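Xylanase and alpha-amylase inhibitor protein (Scadoxus multiflorus, PDB 3MU7) probably inhibits xylanases and alpha-amylases and has the TIM-barrel fold of glycosyl hydrolase family 18. Local coordinates at residues S52-Q64 and E109-I121. Residues are numbered along the deposited sequence; the frame is centred on the assembly and turned at random.
Sequences SPKGLEPQIKHCQ and ESRPFGNAVLDGI. With PO4 (phosphate ion), chain B.
Gln-64 and Asp-119 approach from opposite directions, their amide and carboxylate planes 70° apart. The amide NE2 makes two bonds, both in its own plane: to Asp-119 OD2 at 2.9 Å, entering from above the carboxylate plane, and to Val-117 O at 2.8 Å. Gln-64 OE1 accepts from a water that in turn accepts from Val-117 N. The amide is thus held at both ends. With an alanine in place of Gln-64, Val-117 O would probably lose this donor, the water its OE1 partner, and Asp-119 OD2 one of its bonds, though Val-70 N also binds that oxygen.

Toward the N-terminal side of Gln-64 the contact turns apolar. Leu-56 CD1 lies over one face of the Phe-113 ring, 4.0 Å from its centroid, while Pro-53 CB sits at the ring edge. Ile-60 crosses Phe-113 at about a right angle, with Ile-60 CD1 3.7 Å from Phe-113 CD2. Ile-60 CG2 packs on Leu-118 CD2. Phe-100 meets the Phe-113 ring edge-to-face.

At the outer end the Lys-54 chain bends at chi2 (-73°), and NZ reaches Arg-111 O at 2.8 Å and Ser-110 O. Glu-57 runs extended beside Asn-115. Its OE1 takes a weak bond from Asn-115 N, and OE2 forms a salt bridge with Lys-61 NZ.

Lys-54 NZ and Gly-114 N grip Arg-111 O from opposite faces. The Lys-54 ammonium meets neutral carbonyls, so backbone oxygens, not a charge pair across the contact, probably hold this end of the loop leading into strand 120-125.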
loop_
_atom_site.group_PDB
_atom_site.type_symbol
_atom_site.label_atom_id
_atom_site.label_comp_id
_atom_site.label_asym_id
_atom_site.label_seq_id
_atom_site.Cartn_x
_atom_site.Cartn_y
_atom_site.Cartn_z
ATOM N N SER A 52 -12.825 -14.194 -3.811
ATOM C CA SER A 52 -14.152 -13.858 -3.307
ATOM C C SER A 52 -14.089 -12.717 -2.285
ATOM O O SER A 52 -13.486 -12.881 -1.224
ATOM C CB SER A 52 -14.795 -15.085 -2.673
ATOM O OG SER A 52 -15.922 -14.703 -1.908
ATOM N N PRO A 53 -14.715 -11.567 -2.593
ATOM C CA PRO A 53 -14.645 -10.469 -1.619
ATOM C C PRO A 53 -15.302 -10.819 -0.287
ATOM O O PRO A 53 -14.717 -10.570 0.766
ATOM C CB PRO A 53 -15.385 -9.321 -2.316
ATOM C CG PRO A 53 -15.287 -9.638 -3.764
ATOM C CD PRO A 53 -15.340 -11.139 -3.858
ATOM N N LYS A 54 -16.492 -11.417 -0.319
ATOM C CA LYS A 54 -17.165 -11.789 0.923
ATOM C C LYS A 54 -16.333 -12.806 1.705
ATOM O O LYS A 54 -16.283 -12.758 2.934
ATOM C CB LYS A 54 -18.576 -12.325 0.651
ATOM C CG LYS A 54 -19.541 -11.312 0.036
ATOM C CD LYS A 54 -19.986 -10.249 1.039
ATOM C CE LYS A 54 -21.165 -9.441 0.502
ATOM N NZ LYS A 54 -21.710 -8.495 1.522
ATOM N N GLY A 55 -15.665 -13.704 0.982
ATOM C CA GLY A 55 -14.805 -14.715 1.591
ATOM C C GLY A 55 -13.599 -14.143 2.316
ATOM O O GLY A 55 -12.982 -14.823 3.132
ATOM N N LEU A 56 -13.257 -12.890 2.030
ATOM C CA LEU A 56 -12.164 -12.239 2.741
ATOM C C LEU A 56 -12.506 -11.910 4.181
ATOM O O LEU A 56 -11.600 -11.780 4.995
ATOM C CB LEU A 56 -11.704 -10.964 2.027
ATOM C CG LEU A 56 -11.070 -11.109 0.643
ATOM C CD1 LEU A 56 -10.467 -9.783 0.204
ATOM C CD2 LEU A 56 -10.019 -12.206 0.620
ATOM N N GLU A 57 -13.792 -11.763 4.497
ATOM C CA GLU A 57 -14.194 -11.348 5.835
ATOM C C GLU A 57 -13.465 -12.102 6.971
ATOM O O GLU A 57 -12.793 -11.466 7.788
ATOM C CB GLU A 57 -15.717 -11.399 6.026
ATOM C CG GLU A 57 -16.114 -11.012 7.446
ATOM C CD GLU A 57 -17.598 -11.029 7.724
ATOM O OE1 GLU A 57 -18.405 -11.191 6.793
ATOM O OE2 GLU A 57 -17.950 -10.851 8.907
ATOM N N PRO A 58 -13.588 -13.450 7.036
ATOM C CA PRO A 58 -12.931 -14.131 8.160
ATOM C C PRO A 58 -11.409 -14.091 8.078
ATOM O O PRO A 58 -10.738 -14.154 9.104
ATOM C CB PRO A 58 -13.438 -15.574 8.044
ATOM C CG PRO A 58 -13.844 -15.727 6.635
ATOM C CD PRO A 58 -14.393 -14.392 6.230
ATOM N N GLN A 59 -10.879 -13.978 6.864
ATOM C CA GLN A 59 -9.432 -13.925 6.678
ATOM C C GLN A 59 -8.850 -12.602 7.172
ATOM O O GLN A 59 -7.786 -12.580 7.801
ATOM C CB GLN A 59 -9.074 -14.155 5.218
ATOM C CG GLN A 59 -9.613 -15.446 4.637
ATOM C CD GLN A 59 -8.930 -15.750 3.327
ATOM O OE1 GLN A 59 -7.731 -16.007 3.299
ATOM N NE2 GLN A 59 -9.677 -15.668 2.221
ATOM N N ILE A 60 -9.556 -11.511 6.892
ATOM C CA ILE A 60 -9.190 -10.196 7.407
ATOM C C ILE A 60 -9.180 -10.239 8.938
ATOM O O ILE A 60 -8.224 -9.797 9.583
ATOM C CB ILE A 60 -10.181 -9.113 6.916
ATOM C CG1 ILE A 60 -10.027 -8.874 5.413
ATOM C CG2 ILE A 60 -9.971 -7.811 7.669
ATOM C CD1 ILE A 60 -11.258 -8.263 4.760
ATOM N N LYS A 61 -10.246 -10.789 9.518
ATOM C CA LYS A 61 -10.350 -10.879 10.972
ATOM C C LYS A 61 -9.233 -11.735 11.555
ATOM O O LYS A 61 -8.672 -11.407 12.596
ATOM C CB LYS A 61 -11.720 -11.415 11.394
ATOM C CG LYS A 61 -12.862 -10.467 11.099
ATOM C CD LYS A 61 -14.193 -11.141 11.404
ATOM C CE LYS A 61 -15.367 -10.259 11.052
ATOM N NZ LYS A 61 -16.659 -10.943 11.359
ATOM N N HIS A 62 -8.901 -12.827 10.878
ATOM C CA HIS A 62 -7.799 -13.659 11.334
ATOM C C HIS A 62 -6.481 -12.870 11.337
ATOM O O HIS A 62 -5.727 -12.894 12.310
ATOM C CB HIS A 62 -7.648 -14.919 10.490
ATOM C CG HIS A 62 -6.465 -15.736 10.891
ATOM N ND1 HIS A 62 -6.425 -16.434 12.077
ATOM C CD2 HIS A 62 -5.264 -15.932 10.301
ATOM C CE1 HIS A 62 -5.260 -17.044 12.193
ATOM N NE2 HIS A 62 -4.534 -16.750 11.130
ATOM N N CYS A 63 -6.210 -12.163 10.241
ATOM C CA CYS A 63 -5.043 -11.288 10.143
ATOM C C CYS A 63 -4.987 -10.314 11.313
ATOM O O CYS A 63 -3.946 -10.174 11.964
ATOM C CB CYS A 63 -5.081 -10.514 8.834
ATOM S SG CYS A 63 -4.700 -11.530 7.388
ATOM N N GLN A 64 -6.106 -9.645 11.580
ATOM C CA GLN A 64 -6.160 -8.647 12.636
ATOM C C GLN A 64 -5.949 -9.271 14.010
ATOM O O GLN A 64 -5.313 -8.670 14.876
ATOM C CB GLN A 64 -7.474 -7.882 12.568
ATOM C CG GLN A 64 -7.558 -7.009 11.322
ATOM C CD GLN A 64 -8.937 -6.453 11.068
ATOM O OE1 GLN A 64 -9.942 -7.086 11.380
ATOM N NE2 GLN A 64 -8.992 -5.268 10.477
ATOM N N GLU A 109 -25.953 -0.997 2.650
ATOM C CA GLU A 109 -24.517 -1.038 2.339
ATOM C C GLU A 109 -24.144 -2.308 1.577
ATOM O O GLU A 109 -24.645 -3.386 1.900
ATOM C CB GLU A 109 -23.679 -0.934 3.615
ATOM C CG GLU A 109 -23.847 0.383 4.360
ATOM C CD GLU A 109 -23.245 0.371 5.758
ATOM O OE1 GLU A 109 -22.817 -0.716 6.220
ATOM O OE2 GLU A 109 -23.201 1.454 6.375
ATOM N N SER A 110 -23.261 -2.181 0.573
ATOM C CA SER A 110 -22.823 -3.344 -0.206
ATOM C C SER A 110 -21.872 -4.285 0.595
ATOM O O SER A 110 -21.849 -5.490 0.336
ATOM C CB SER A 110 -22.200 -2.916 -1.536
ATOM O OG SER A 110 -21.046 -2.125 -1.320
ATOM N N ARG A 111 -21.124 -3.722 1.583
ATOM C CA ARG A 111 -20.192 -4.519 2.385
ATOM C C ARG A 111 -19.408 -5.571 1.544
ATOM O O ARG A 111 -19.554 -6.775 1.742
ATOM C CB ARG A 111 -20.897 -5.248 3.538
ATOM C CG ARG A 111 -21.851 -4.403 4.374
ATOM C CD ARG A 111 -21.136 -3.280 5.127
ATOM N NE ARG A 111 -20.056 -3.748 6.011
ATOM C CZ ARG A 111 -19.467 -2.965 6.914
ATOM N NH1 ARG A 111 -19.834 -1.702 7.047
ATOM N NH2 ARG A 111 -18.498 -3.471 7.683
ATOM N N PRO A 112 -18.579 -5.089 0.638
ATOM C CA PRO A 112 -17.817 -6.052 -0.171
ATOM C C PRO A 112 -17.099 -7.115 0.605
ATOM O O PRO A 112 -17.059 -8.267 0.175
ATOM C CB PRO A 112 -17.038 -5.148 -1.114
ATOM C CG PRO A 112 -18.045 -4.074 -1.394
ATOM C CD PRO A 112 -19.001 -3.993 -0.252
ATOM N N PHE A 113 -16.502 -6.744 1.740
ATOM C CA PHE A 113 -15.786 -7.707 2.586
ATOM C C PHE A 113 -16.613 -8.069 3.818
ATOM O O PHE A 113 -16.067 -8.390 4.883
ATOM C CB PHE A 113 -14.431 -7.135 3.013
ATOM C CG PHE A 113 -13.479 -6.804 1.910
ATOM C CD1 PHE A 113 -13.633 -7.349 0.628
ATOM C CD2 PHE A 113 -12.429 -5.921 2.147
ATOM C CE1 PHE A 113 -12.726 -7.013 -0.390
ATOM C CE2 PHE A 113 -11.536 -5.576 1.133
ATOM C CZ PHE A 113 -11.679 -6.128 -0.141
ATOM N N GLY A 114 -17.937 -8.011 3.679
ATOM C CA GLY A 114 -18.803 -8.358 4.795
ATOM C C GLY A 114 -18.645 -7.430 5.983
ATOM O O GLY A 114 -18.431 -6.240 5.836
ATOM N N ASN A 115 -18.750 -7.999 7.179
ATOM C CA ASN A 115 -18.703 -7.220 8.412
ATOM C C ASN A 115 -17.303 -6.919 8.946
ATOM O O ASN A 115 -17.152 -6.369 10.031
ATOM C CB ASN A 115 -19.574 -7.876 9.488
ATOM C CG ASN A 115 -21.041 -7.887 9.111
ATOM O OD1 ASN A 115 -21.473 -7.143 8.227
ATOM N ND2 ASN A 115 -21.817 -8.728 9.778
ATOM N N ALA A 116 -16.280 -7.276 8.174
ATOM C CA ALA A 116 -14.916 -6.868 8.500
ATOM C C ALA A 116 -14.806 -5.348 8.499
ATOM O O ALA A 116 -15.502 -4.661 7.733
ATOM C CB ALA A 116 -13.943 -7.459 7.512
ATOM N N VAL A 117 -13.956 -4.835 9.379
ATOM C CA VAL A 117 -13.651 -3.414 9.438
ATOM C C VAL A 117 -12.152 -3.293 9.236
ATOM O O VAL A 117 -11.361 -3.802 10.030
ATOM C CB VAL A 117 -14.074 -2.779 10.782
ATOM C CG1 VAL A 117 -13.670 -1.311 10.829
ATOM C CG2 VAL A 117 -15.582 -2.924 10.995
ATOM N N LEU A 118 -11.767 -2.629 8.156
ATOM C CA LEU A 118 -10.364 -2.516 7.781
ATOM C C LEU A 118 -9.620 -1.496 8.623
ATOM O O LEU A 118 -10.226 -0.638 9.276
ATOM C CB LEU A 118 -10.235 -2.166 6.300
ATOM C CG LEU A 118 -10.847 -3.153 5.313
ATOM C CD1 LEU A 118 -10.460 -2.736 3.913
ATOM C CD2 LEU A 118 -10.394 -4.579 5.585
ATOM N N ASP A 119 -8.296 -1.594 8.594
ATOM C CA ASP A 119 -7.435 -0.713 9.359
ATOM C C ASP A 119 -7.028 0.557 8.633
ATOM O O ASP A 119 -6.333 1.388 9.207
ATOM C CB ASP A 119 -6.213 -1.481 9.831
ATOM C CG ASP A 119 -6.590 -2.639 10.714
ATOM O OD1 ASP A 119 -7.076 -2.378 11.836
ATOM O OD2 ASP A 119 -6.445 -3.794 10.275
ATOM N N GLY A 120 -7.455 0.718 7.384
ATOM C CA GLY A 120 -7.142 1.935 6.656
ATOM C C GLY A 120 -7.219 1.788 5.160
ATOM O O GLY A 120 -7.586 0.727 4.631
ATOM N N ILE A 121 -6.857 2.882 4.492
ATOM C CA ILE A 121 -6.918 3.010 3.042
ATOM C C ILE A 121 -5.559 3.417 2.506
ATOM O O ILE A 121 -4.934 4.348 3.022
ATOM C CB ILE A 121 -7.970 4.079 2.609
ATOM C CG1 ILE A 121 -9.371 3.775 3.173
ATOM C CG2 ILE A 121 -7.977 4.265 1.087
ATOM C CD1 ILE A 121 -9.978 2.464 2.706
HETATM P P PO4 B . -10.376 -17.022 -2.893
HETATM O O1 PO4 B . -9.451 -17.034 -4.079
HETATM O O2 PO4 B . -10.197 -18.299 -2.107
HETATM O O3 PO4 B . -9.983 -15.861 -2.011
HETATM O O4 PO4 B . -11.802 -16.887 -3.364
HETATM O O HOH W 1 -12.653 -6.749 11.028
#